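Local coordinates for L-rhamnose mutarotase (Formosa agariphila, PDB 6HHN), which catalyses the interconversion of alpha- and beta-L-rhamnose, a step in the breakdown of the green-algal polysaccharide ulvan, at residues Asn47-Tyr52 with Ala65-Ser70; Trp37-Gln42 with Asn81-Lys86; Phe17-Asn22 with Pro103-Leu108; Glu31-Leu36 with Lys85-Phe90. All coordinates share one frame; numbering follows the deposited sequence.

How the contacts relate
Contact 3 encloses the other three and contact 1 is innermost; contacts 4 and 2 start one after the other but end on the same helix. Contact 3 spans the longest loop, running from strand 13-20 near the N terminus to strand 106-114, and pairs these two strands. Contact 4 brings helix 26-34 and the turn after it against helix 82-91. Contact 2 sets helix 38-46 on that same helix, sharing Lys-85 and Lys-86 with contact 4. In contact 1 strand 49-50 folds back on strand 62-69. Contacts 1 and 3 meet through neighbouring strands 62-69 and 13-20, whereas contacts 2 and 4 build the helical layer. Trp-88 packing on Pro-103 joins contact 4 to contact 3.

Contact 1. Residues Asn47-Tyr52 with Ala65-Ser70; sequences NGVSEY and AFQKVS
Ser-50 and Lys-68 exchange two backbone hydrogen bonds, Ser-50 N to Lys-68 O and Lys-68 N to Ser-50 O, each 2.9 Å. This antiparallel hydrogen-bonded pair joins the short strand 49-50 to strand 62-69. Beside it, Val-49 and Val-69 form a non-hydrogen-bonded pair whose CG2 methyls lie 4.4 Å apart, and Ser-70 N then bonds to Gly-48 O. A water donates to Gly-48 O at 2.7 Å and bonds to the OG atoms of Ser-50 and Ser-70. At the other end Lys-68 NZ reaches OE2 of Glu-51 at 2.9 Å, from above the carboxylate plane. Gln-67 CG lies between the backbone N and the carbonyl carbon (chi1 61°) and the chain then runs extended alongside Tyr-52, carrying OE1 3.4 Å above the centre of the Tyr-52 ring, the amide turned 84° from it.

Two backbone features set this up. Gly-48, with phi 88°, closes the preceding helix as the C-prime residue of a Schellman motif; a CB there would strike Ser-70 O. At Glu-51 the chain turns a corner, and Tyr-52, probably a substrate-binding residue, continues in an antiparallel ladder with the second subunit, as befits a dimeric alpha/beta-barrel family.

Glu-51 OE1 and Lys-68 NZ each form a further salt bridge with Lys-68 and Glu-51 of the second subunit, respectively. The result is a cluster of two carboxylates and two ammonium groups across the dimer interface, whose mutual compensation probably keeps all four charged.

Contact 2. Residues Trp37-Gln42 with Asn81-Lys86; sequences WPELKQ and NEIVKK
Apolar packing carries the approach of Trp-37 and Leu-40 to Ile-83 and Val-84. The Trp-37 indole crosses Ile-83 obliquely, CE3 lying 4.0 Å from CG2, and its CZ3 also touches Lys-86 CB at 3.9 Å. Deeper in, Leu-40 and Val-84 meet at about a right angle, with CD1 of Leu-40 3.9 Å from CG2 of Val-84; the two Leu-40 torsions together (chi1 -177°, chi2 54°) turn this methyl to the opposite helix. At the outer margin Ile-83 CD1 rests on the CB of Glu-39, 3.9 Å away.

Polar atoms meet the indole at its rim: the carbonyl oxygens of Ile-83 and Lys-86 lie near the ring plane, Lys-86 O 3.6 Å from CH2 of Trp-37. No hydrogen bond crosses between the segments. Within 81-86, Asn-81 caps its helix, OD1 accepting from Val-84 N at 3.1 Å on a lone pair in the carbonyl plane and, weakly, from Ile-83 N.

If Trp-37 were an alanine, Ile-83 CG2 and Lys-86 CB would probably be left without their packing mate and a gap would open at the helix start.

The segments of helices 38-46 and 82-91 approach to 9.8 Å between axes, at 125°. Trp-37, edge-to-face, and Leu-40 back Trp-87, a probable substrate-binding residue; Trp-37 also touches Phe-90, while Leu-43, further along helix 38-46, packs on Asn-81 and Ile-83.

Contact 3. Residues Phe17-Asn22 with Pro103-Leu108; sequences FKMKLN and PVSIPL
Ser-105 OG comes obliquely to the Phe-17 ring, 3.4 Å from CD2. With CG of Phe-17 between the backbone N and the carbonyl carbon (chi1 49°), the far end of the ring leads away from 103-108. Met-19 and Pro-103 lie alongside each other pointing the same way, SD 4.1 Å from the proline CB, and that sulfur also sits in plane at the edge of the Phe-17 ring. Met-19 CG rests 3.4 Å from Val-104 O. Leu-108 brings CD1 to the Phe-17 backbone, 3.8 Å from its C; replacing it with an alanine would probably uncover that backbone and the side of Phe-64.

Lys-18 N to Ile-106 O at 2.8 Å and Ile-106 N to Lys-18 O at 2.9 Å make an antiparallel hydrogen-bonded pair; Phe-17 and Pro-107 next to it form a non-hydrogen-bonded one. Where the strands part, a water accepts from Lys-20 N and lies 2.7 Å from Val-104 O.

Strand 13-20 lies between strands 106-114 and 62-69, bonding to the latter through Phe-17 with Ala-65 and Met-19 with Leu-63. Phe-17 packs by Tyr-52 and Pro-103 by Trp-88, both probable substrate-binding residues, while Leu-108 touches Asp-57 of the second subunit.

Contact 4. Residues Glu31-Leu36 with Lys85-Phe90; sequences ERHDQL and KKWWDF
A water links His-33 and Trp-87: it is hydrogen-bonded to NE2 of His-33 at 3.3 Å, in the plane of the imidazole, and accepts a weak bond from NE1 of Trp-87 at 3.4 Å. The two rings meet directly as a T-shaped pair, planes at 90° and centroids 5.5 Å apart, the CZ2 edge of the indole pointing at the face of His-33. Leu-36 CD1 sits over the face of the six-membered ring of Trp-87, 3.6 Å from its centroid, a CH-pi contact; it gets there with CG of Leu-36 opposite the backbone N (chi1 -179°) and chi2 at 73°. Arg-32 O meets the indole edge in plane, 3.6 Å from CH2. The tryptophan is held at one face and its edge.

Outside this, CD of the extended Arg-32 chain packs against the Phe-90 ring, 3.8 Å from CE2. The Arg-32 guanidinium is 5.3 Å from CZ to the Phe-90 ring centroid, a long cation-pi contact and at most a weak attraction, and NH1 is taken by a salt bridge with Asp-93.

His-33 is the probable proton donor and Trp-87 a probable substrate-binding residue, so the T-shaped packing probably helps to hold two likely active-site groups in their relative orientation. Helix 26-34 meets helix 82-91 here. Tyr-29 stacks on His-33, Phe-112 of the second subunit meets His-33 edge-to-face, and Lys-41 of helix 38-46 packs on Leu-36.

Contact 1. Residues Asn47-Tyr52 with Ala65-Ser70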
# COMPACT_ATOMS: atom_id res chain seq x y z
N ASN A 47 -20.92 2.62 -0.17
CA ASN A 47 -20.58 1.34 0.43
C ASN A 47 -19.48 1.46 1.48
O ASN A 47 -18.89 0.45 1.87
CB ASN A 47 -20.23 0.33 -0.66
CG ASN A 47 -21.47 -0.23 -1.35
OD1 ASN A 47 -21.92 -1.34 -1.04
ND2 ASN A 47 -22.04 0.54 -2.28
N GLY A 48 -19.21 2.68 1.94
CA GLY A 48 -18.33 2.90 3.07
C GLY A 48 -16.86 3.05 2.75
O GLY A 48 -16.04 3.07 3.67
N VAL A 49 -16.50 3.15 1.48
CA VAL A 49 -15.09 3.29 1.10
C VAL A 49 -14.68 4.75 1.19
O VAL A 49 -15.40 5.64 0.70
CB VAL A 49 -14.86 2.75 -0.32
CG1 VAL A 49 -13.39 2.95 -0.72
CG2 VAL A 49 -15.23 1.29 -0.41
N SER A 50 -13.53 5.00 1.80
CA SER A 50 -12.92 6.32 1.80
C SER A 50 -11.41 6.17 1.68
O SER A 50 -10.86 5.08 1.86
CB SER A 50 -13.27 7.10 3.07
OG SER A 50 -12.75 6.46 4.23
N GLU A 51 -10.76 7.29 1.36
CA GLU A 51 -9.30 7.37 1.31
C GLU A 51 -8.71 6.20 0.53
O GLU A 51 -7.81 5.50 0.99
CB GLU A 51 -8.71 7.48 2.71
CG GLU A 51 -9.16 8.75 3.41
CD GLU A 51 -8.55 8.90 4.77
OE1 GLU A 51 -7.31 8.79 4.86
OE2 GLU A 51 -9.31 9.12 5.74
N TYR A 52 -9.24 6.01 -0.67
CA TYR A 52 -8.84 4.93 -1.56
C TYR A 52 -7.72 5.43 -2.46
O TYR A 52 -7.94 6.30 -3.31
CB TYR A 52 -10.06 4.55 -2.40
CG TYR A 52 -9.94 3.37 -3.32
CD1 TYR A 52 -8.80 2.58 -3.40
CD2 TYR A 52 -11.01 3.04 -4.15
CE1 TYR A 52 -8.76 1.50 -4.26
CE2 TYR A 52 -10.97 1.99 -4.99
CZ TYR A 52 -9.83 1.21 -5.07
OH TYR A 52 -9.80 0.13 -5.94
N ALA A 65 -3.01 -1.17 -3.65
CA ALA A 65 -4.19 -0.41 -3.28
C ALA A 65 -4.34 -0.39 -1.76
O ALA A 65 -4.12 -1.41 -1.09
CB ALA A 65 -5.44 -1.05 -3.89
N PHE A 66 -4.73 0.78 -1.24
CA PHE A 66 -5.05 0.99 0.16
C PHE A 66 -6.40 1.69 0.22
O PHE A 66 -6.64 2.62 -0.54
CB PHE A 66 -3.99 1.89 0.80
CG PHE A 66 -4.34 2.34 2.19
CD1 PHE A 66 -5.07 3.51 2.40
CD2 PHE A 66 -3.96 1.60 3.28
CE1 PHE A 66 -5.41 3.91 3.67
CE2 PHE A 66 -4.29 2.02 4.58
CZ PHE A 66 -5.02 3.17 4.76
N GLN A 67 -7.27 1.25 1.12
CA GLN A 67 -8.52 1.97 1.34
C GLN A 67 -8.99 1.76 2.77
O GLN A 67 -8.56 0.83 3.46
CB GLN A 67 -9.62 1.56 0.35
CG GLN A 67 -9.98 0.12 0.43
CD GLN A 67 -10.96 -0.37 -0.65
OE1 GLN A 67 -11.02 0.14 -1.79
NE2 GLN A 67 -11.70 -1.37 -0.30
N LYS A 68 -9.87 2.65 3.20
CA LYS A 68 -10.59 2.49 4.45
C LYS A 68 -12.02 2.11 4.14
O LYS A 68 -12.61 2.62 3.18
CB LYS A 68 -10.60 3.79 5.25
CG LYS A 68 -9.26 4.22 5.75
CD LYS A 68 -9.41 5.46 6.59
CE LYS A 68 -8.07 6.05 6.92
NZ LYS A 68 -8.20 7.30 7.74
N VAL A 69 -12.58 1.23 4.95
CA VAL A 69 -13.95 0.76 4.77
C VAL A 69 -14.66 0.88 6.10
O VAL A 69 -14.20 0.32 7.11
CB VAL A 69 -14.00 -0.69 4.25
CG1 VAL A 69 -15.45 -1.14 4.11
CG2 VAL A 69 -13.27 -0.79 2.91
N SER A 70 -15.76 1.62 6.11
CA SER A 70 -16.57 1.80 7.31
C SER A 70 -17.79 0.90 7.17
O SER A 70 -18.86 1.32 6.73
CB SER A 70 -16.95 3.26 7.49
OG SER A 70 -15.78 4.06 7.65
O HOH W 1 -14.50 4.60 5.22

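Contact 2. Residues Trp37-Gln42 with Asn81-Lys86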
# COMPACT_ATOMS: atom_id res chain seq x y z
N TRP A 37 -15.67 7.13 -13.45
CA TRP A 37 -17.06 7.53 -13.58
C TRP A 37 -17.59 8.05 -12.25
O TRP A 37 -17.37 7.39 -11.21
CB TRP A 37 -17.92 6.35 -14.02
CG TRP A 37 -17.45 5.70 -15.28
CD1 TRP A 37 -16.71 6.26 -16.27
CD2 TRP A 37 -17.68 4.34 -15.65
NE1 TRP A 37 -16.48 5.33 -17.26
CE2 TRP A 37 -17.08 4.15 -16.90
CE3 TRP A 37 -18.39 3.29 -15.07
CZ2 TRP A 37 -17.10 2.92 -17.56
CZ3 TRP A 37 -18.43 2.08 -15.73
CH2 TRP A 37 -17.78 1.90 -16.96
N PRO A 38 -18.29 9.17 -12.22
CA PRO A 38 -18.89 9.62 -10.97
C PRO A 38 -19.84 8.63 -10.34
O PRO A 38 -19.97 8.58 -9.10
CB PRO A 38 -19.59 10.94 -11.35
CG PRO A 38 -19.73 10.93 -12.79
CD PRO A 38 -18.62 10.04 -13.36
N GLU A 39 -20.50 7.80 -11.17
CA GLU A 39 -21.37 6.77 -10.63
C GLU A 39 -20.59 5.80 -9.74
O GLU A 39 -21.08 5.38 -8.69
CB GLU A 39 -22.01 5.96 -11.76
CG GLU A 39 -23.03 6.71 -12.61
CD GLU A 39 -22.45 7.59 -13.70
OE1 GLU A 39 -21.21 7.67 -13.83
OE2 GLU A 39 -23.25 8.21 -14.45
N LEU A 40 -19.38 5.43 -10.17
CA LEU A 40 -18.57 4.49 -9.41
C LEU A 40 -18.04 5.13 -8.14
O LEU A 40 -18.02 4.49 -7.08
CB LEU A 40 -17.44 3.96 -10.31
CG LEU A 40 -16.52 2.90 -9.70
CD1 LEU A 40 -17.34 1.73 -9.17
CD2 LEU A 40 -15.53 2.44 -10.74
N LYS A 41 -17.62 6.40 -8.20
CA LYS A 41 -17.16 7.07 -7.00
C LYS A 41 -18.28 7.10 -5.96
O LYS A 41 -18.06 6.78 -4.78
CB LYS A 41 -16.69 8.49 -7.32
CG LYS A 41 -15.42 8.57 -8.16
CD LYS A 41 -14.98 10.02 -8.33
CE LYS A 41 -14.03 10.19 -9.51
NZ LYS A 41 -13.55 11.60 -9.63
N GLN A 42 -19.49 7.47 -6.38
CA GLN A 42 -20.60 7.52 -5.44
C GLN A 42 -20.94 6.14 -4.89
O GLN A 42 -21.22 6.01 -3.70
CB GLN A 42 -21.83 8.17 -6.08
CG GLN A 42 -22.91 8.45 -5.07
CD GLN A 42 -22.42 9.38 -3.98
OE1 GLN A 42 -21.91 10.47 -4.25
NE2 GLN A 42 -22.55 8.94 -2.73
N ASN A 81 -22.71 -5.47 -8.51
CA ASN A 81 -23.30 -4.23 -8.96
C ASN A 81 -23.02 -4.02 -10.45
O ASN A 81 -21.89 -4.22 -10.91
CB ASN A 81 -22.72 -3.07 -8.15
CG ASN A 81 -23.20 -1.74 -8.64
OD1 ASN A 81 -22.64 -1.19 -9.58
ND2 ASN A 81 -24.25 -1.20 -8.00
N GLU A 82 -24.05 -3.59 -11.19
CA GLU A 82 -23.95 -3.48 -12.64
C GLU A 82 -22.90 -2.46 -13.07
O GLU A 82 -22.21 -2.65 -14.09
CB GLU A 82 -25.33 -3.12 -13.21
CG GLU A 82 -25.36 -2.84 -14.70
CD GLU A 82 -26.76 -2.47 -15.21
OE1 GLU A 82 -27.08 -2.82 -16.37
OE2 GLU A 82 -27.53 -1.83 -14.45
N ILE A 83 -22.76 -1.36 -12.33
CA ILE A 83 -21.80 -0.34 -12.71
C ILE A 83 -20.38 -0.82 -12.46
O ILE A 83 -19.47 -0.55 -13.26
CB ILE A 83 -22.09 0.98 -11.98
CG1 ILE A 83 -23.49 1.51 -12.37
CG2 ILE A 83 -21.06 2.01 -12.31
CD1 ILE A 83 -24.05 2.66 -11.53
N VAL A 84 -20.14 -1.52 -11.35
CA VAL A 84 -18.83 -2.10 -11.09
C VAL A 84 -18.46 -3.06 -12.20
O VAL A 84 -17.33 -3.05 -12.71
CB VAL A 84 -18.81 -2.77 -9.70
CG1 VAL A 84 -17.54 -3.59 -9.53
CG2 VAL A 84 -18.97 -1.73 -8.61
N LYS A 85 -19.40 -3.91 -12.61
CA LYS A 85 -19.10 -4.87 -13.66
C LYS A 85 -18.80 -4.17 -14.98
O LYS A 85 -17.92 -4.60 -15.74
CB LYS A 85 -20.25 -5.86 -13.82
CG LYS A 85 -20.40 -6.80 -12.63
CD LYS A 85 -21.48 -7.85 -12.87
CE LYS A 85 -22.79 -7.49 -12.22
NZ LYS A 85 -23.83 -8.51 -12.51
N LYS A 86 -19.52 -3.07 -15.27
CA LYS A 86 -19.20 -2.28 -16.46
C LYS A 86 -17.81 -1.67 -16.38
O LYS A 86 -17.11 -1.60 -17.39
CB LYS A 86 -20.26 -1.19 -16.67
CG LYS A 86 -21.56 -1.70 -17.24
CD LYS A 86 -22.62 -0.62 -17.13
CE LYS A 86 -23.93 -1.07 -17.76
NZ LYS A 86 -23.81 -1.17 -19.23

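Contact 3. Residues Phe17-Asn22 with Pro103-Leu108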
# COMPACT_ATOMS: atom_id res chain seq x y z
N PHE A 17 -4.48 -4.38 -1.01
CA PHE A 17 -4.45 -5.49 -1.95
C PHE A 17 -3.55 -5.15 -3.13
O PHE A 17 -3.29 -3.98 -3.42
CB PHE A 17 -5.85 -5.91 -2.42
CG PHE A 17 -6.76 -4.79 -2.88
CD1 PHE A 17 -7.47 -4.03 -1.96
CD2 PHE A 17 -6.90 -4.49 -4.22
CE1 PHE A 17 -8.31 -3.01 -2.38
CE2 PHE A 17 -7.75 -3.47 -4.64
CZ PHE A 17 -8.45 -2.74 -3.72
N LYS A 18 -3.09 -6.20 -3.81
CA LYS A 18 -2.17 -6.10 -4.93
C LYS A 18 -2.88 -6.53 -6.20
O LYS A 18 -3.55 -7.57 -6.22
CB LYS A 18 -0.97 -7.02 -4.64
CG LYS A 18 -0.02 -7.24 -5.78
CD LYS A 18 1.10 -8.24 -5.41
CE LYS A 18 1.79 -8.71 -6.66
NZ LYS A 18 2.88 -9.66 -6.39
N MET A 19 -2.72 -5.73 -7.26
CA MET A 19 -3.25 -6.04 -8.58
C MET A 19 -2.11 -5.96 -9.59
O MET A 19 -1.00 -5.56 -9.25
CB MET A 19 -4.38 -5.08 -8.96
CG MET A 19 -5.60 -5.23 -8.07
SD MET A 19 -6.90 -4.03 -8.39
CE MET A 19 -6.13 -2.56 -7.73
N LYS A 20 -2.40 -6.35 -10.83
CA LYS A 20 -1.38 -6.46 -11.86
C LYS A 20 -1.87 -5.72 -13.10
O LYS A 20 -2.97 -5.99 -13.60
CB LYS A 20 -1.07 -7.92 -12.22
CG LYS A 20 -0.44 -8.80 -11.11
CD LYS A 20 0.93 -8.31 -10.67
CE LYS A 20 1.95 -8.34 -11.80
NZ LYS A 20 3.33 -8.02 -11.30
N LEU A 21 -1.07 -4.79 -13.58
CA LEU A 21 -1.30 -4.09 -14.84
C LEU A 21 -0.55 -4.79 -15.96
O LEU A 21 0.52 -5.38 -15.75
CB LEU A 21 -0.80 -2.65 -14.67
CG LEU A 21 -1.11 -1.56 -15.69
CD1 LEU A 21 -2.60 -1.30 -15.77
CD2 LEU A 21 -0.37 -0.29 -15.33
N ASN A 22 -1.08 -4.72 -17.16
CA ASN A 22 -0.36 -5.25 -18.30
C ASN A 22 0.81 -4.33 -18.64
O ASN A 22 0.76 -3.12 -18.43
CB ASN A 22 -1.29 -5.38 -19.51
CG ASN A 22 -2.35 -6.45 -19.33
OD1 ASN A 22 -2.27 -7.30 -18.44
ND2 ASN A 22 -3.34 -6.43 -20.20
N PRO A 103 -10.51 -7.70 -11.79
CA PRO A 103 -9.05 -7.79 -11.69
C PRO A 103 -8.63 -8.87 -10.73
O PRO A 103 -9.26 -9.10 -9.69
CB PRO A 103 -8.64 -6.41 -11.17
CG PRO A 103 -9.84 -5.78 -10.64
CD PRO A 103 -11.03 -6.38 -11.35
N VAL A 104 -7.57 -9.59 -11.11
CA VAL A 104 -6.87 -10.44 -10.15
C VAL A 104 -6.44 -9.57 -8.98
O VAL A 104 -5.94 -8.45 -9.17
CB VAL A 104 -5.68 -11.11 -10.84
CG1 VAL A 104 -4.85 -11.87 -9.83
CG2 VAL A 104 -6.17 -12.05 -11.95
N SER A 105 -6.63 -10.08 -7.77
CA SER A 105 -6.37 -9.29 -6.57
C SER A 105 -5.84 -10.20 -5.48
O SER A 105 -6.46 -11.23 -5.19
CB SER A 105 -7.69 -8.67 -6.11
OG SER A 105 -7.50 -7.73 -5.08
N ILE A 106 -4.71 -9.84 -4.90
CA ILE A 106 -4.05 -10.60 -3.83
C ILE A 106 -4.16 -9.78 -2.55
O ILE A 106 -3.64 -8.66 -2.49
CB ILE A 106 -2.58 -10.85 -4.18
CG1 ILE A 106 -2.44 -11.59 -5.51
CG2 ILE A 106 -1.87 -11.59 -3.04
CD1 ILE A 106 -2.70 -13.04 -5.42
N PRO A 107 -4.82 -10.27 -1.50
CA PRO A 107 -4.93 -9.45 -0.29
C PRO A 107 -3.60 -9.37 0.45
O PRO A 107 -2.79 -10.31 0.43
CB PRO A 107 -5.98 -10.19 0.55
CG PRO A 107 -5.87 -11.62 0.09
CD PRO A 107 -5.54 -11.55 -1.38
N LEU A 108 -3.38 -8.24 1.12
CA LEU A 108 -2.17 -8.00 1.89
C LEU A 108 -2.55 -7.79 3.35
O LEU A 108 -3.40 -6.96 3.66
CB LEU A 108 -1.45 -6.78 1.36
CG LEU A 108 -1.12 -6.82 -0.14
CD1 LEU A 108 -0.63 -5.47 -0.65
CD2 LEU A 108 -0.10 -7.88 -0.41
O HOH W 2 -5.04 -7.26 -11.47

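Contact 4. Residues Glu31-Leu36 with Lys85-Phe90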
# COMPACT_ATOMS: atom_id res chain seq x y z
N GLU A 31 -4.93 7.67 -17.01
CA GLU A 31 -5.91 8.53 -17.68
C GLU A 31 -7.33 8.06 -17.40
O GLU A 31 -8.23 8.87 -17.14
CB GLU A 31 -5.63 8.56 -19.18
CG GLU A 31 -4.28 9.18 -19.51
CD GLU A 31 -3.91 9.02 -20.97
OE1 GLU A 31 -4.69 8.39 -21.72
OE2 GLU A 31 -2.84 9.53 -21.36
N ARG A 32 -7.57 6.74 -17.46
CA ARG A 32 -8.92 6.24 -17.19
C ARG A 32 -9.32 6.51 -15.75
O ARG A 32 -10.50 6.80 -15.48
CB ARG A 32 -9.00 4.75 -17.53
CG ARG A 32 -8.87 4.44 -19.01
CD ARG A 32 -9.05 2.95 -19.34
NE ARG A 32 -8.47 2.61 -20.65
CZ ARG A 32 -8.47 1.39 -21.19
NH1 ARG A 32 -9.03 0.37 -20.55
NH2 ARG A 32 -7.90 1.18 -22.37
N HIS A 33 -8.37 6.44 -14.81
CA HIS A 33 -8.71 6.71 -13.42
C HIS A 33 -8.90 8.19 -13.14
O HIS A 33 -9.70 8.56 -12.27
CB HIS A 33 -7.68 6.05 -12.48
CG HIS A 33 -7.88 4.58 -12.38
ND1 HIS A 33 -8.54 3.98 -11.33
CD2 HIS A 33 -7.60 3.60 -13.28
CE1 HIS A 33 -8.64 2.68 -11.57
NE2 HIS A 33 -8.08 2.43 -12.74
N ASP A 34 -8.19 9.05 -13.88
CA ASP A 34 -8.46 10.48 -13.80
C ASP A 34 -9.89 10.79 -14.23
O ASP A 34 -10.46 11.81 -13.82
CB ASP A 34 -7.49 11.26 -14.70
CG ASP A 34 -6.06 11.32 -14.15
OD1 ASP A 34 -5.82 10.95 -12.98
OD2 ASP A 34 -5.17 11.74 -14.92
N GLN A 35 -10.47 9.93 -15.07
CA GLN A 35 -11.84 10.07 -15.57
C GLN A 35 -12.78 9.02 -14.98
O GLN A 35 -13.78 8.65 -15.61
CB GLN A 35 -11.86 9.98 -17.10
CG GLN A 35 -10.95 10.97 -17.80
CD GLN A 35 -11.25 12.40 -17.43
OE1 GLN A 35 -12.42 12.81 -17.37
NE2 GLN A 35 -10.20 13.18 -17.19
N LEU A 36 -12.48 8.55 -13.77
CA LEU A 36 -13.31 7.55 -13.12
C LEU A 36 -14.75 8.02 -13.08
O LEU A 36 -15.03 9.17 -12.75
CB LEU A 36 -12.83 7.32 -11.69
CG LEU A 36 -13.59 6.27 -10.87
CD1 LEU A 36 -13.23 4.89 -11.38
CD2 LEU A 36 -13.30 6.38 -9.40
N LYS A 85 -19.40 -3.91 -12.61
CA LYS A 85 -19.10 -4.87 -13.66
C LYS A 85 -18.80 -4.17 -14.98
O LYS A 85 -17.92 -4.60 -15.74
CB LYS A 85 -20.25 -5.86 -13.82
CG LYS A 85 -20.40 -6.80 -12.63
CD LYS A 85 -21.48 -7.85 -12.87
CE LYS A 85 -22.79 -7.49 -12.22
NZ LYS A 85 -23.83 -8.51 -12.51
N LYS A 86 -19.52 -3.07 -15.27
CA LYS A 86 -19.20 -2.28 -16.46
C LYS A 86 -17.81 -1.67 -16.38
O LYS A 86 -17.11 -1.60 -17.39
CB LYS A 86 -20.26 -1.19 -16.67
CG LYS A 86 -21.56 -1.70 -17.24
CD LYS A 86 -22.62 -0.62 -17.13
CE LYS A 86 -23.93 -1.07 -17.76
NZ LYS A 86 -23.81 -1.17 -19.23
N TRP A 87 -17.39 -1.23 -15.18
CA TRP A 87 -16.04 -0.70 -15.02
C TRP A 87 -15.00 -1.80 -15.26
O TRP A 87 -14.02 -1.58 -15.97
CB TRP A 87 -15.87 -0.08 -13.61
CG TRP A 87 -14.50 0.50 -13.41
CD1 TRP A 87 -13.49 -0.03 -12.67
CD2 TRP A 87 -14.00 1.71 -13.97
NE1 TRP A 87 -12.37 0.79 -12.72
CE2 TRP A 87 -12.66 1.87 -13.52
CE3 TRP A 87 -14.54 2.70 -14.81
CZ2 TRP A 87 -11.87 2.95 -13.89
CZ3 TRP A 87 -13.76 3.78 -15.16
CH2 TRP A 87 -12.42 3.88 -14.71
N TRP A 88 -15.22 -2.98 -14.71
CA TRP A 88 -14.32 -4.10 -14.99
C TRP A 88 -14.22 -4.35 -16.49
O TRP A 88 -13.12 -4.54 -17.04
CB TRP A 88 -14.83 -5.33 -14.27
CG TRP A 88 -14.71 -5.29 -12.79
CD1 TRP A 88 -13.98 -4.42 -12.04
CD2 TRP A 88 -15.36 -6.17 -11.87
NE1 TRP A 88 -14.11 -4.72 -10.70
CE2 TRP A 88 -14.96 -5.79 -10.58
CE3 TRP A 88 -16.22 -7.26 -12.03
CZ2 TRP A 88 -15.41 -6.46 -9.45
CZ3 TRP A 88 -16.67 -7.91 -10.90
CH2 TRP A 88 -16.27 -7.51 -9.63
N ASP A 89 -15.36 -4.40 -17.18
CA ASP A 89 -15.32 -4.64 -18.62
C ASP A 89 -14.51 -3.55 -19.33
O ASP A 89 -13.74 -3.82 -20.26
CB ASP A 89 -16.74 -4.63 -19.20
CG ASP A 89 -17.60 -5.82 -18.76
OD1 ASP A 89 -17.09 -6.83 -18.24
OD2 ASP A 89 -18.84 -5.74 -18.95
N PHE A 90 -14.71 -2.28 -18.93
CA PHE A 90 -14.01 -1.16 -19.55
C PHE A 90 -12.50 -1.24 -19.37
O PHE A 90 -11.74 -0.84 -20.26
CB PHE A 90 -14.59 0.11 -18.93
CG PHE A 90 -13.96 1.39 -19.36
CD1 PHE A 90 -14.08 1.86 -20.65
CD2 PHE A 90 -13.33 2.20 -18.42
CE1 PHE A 90 -13.53 3.07 -21.03
CE2 PHE A 90 -12.79 3.41 -18.79
CZ PHE A 90 -12.89 3.85 -20.09
O HOH W 3 -9.28 -0.60 -12.58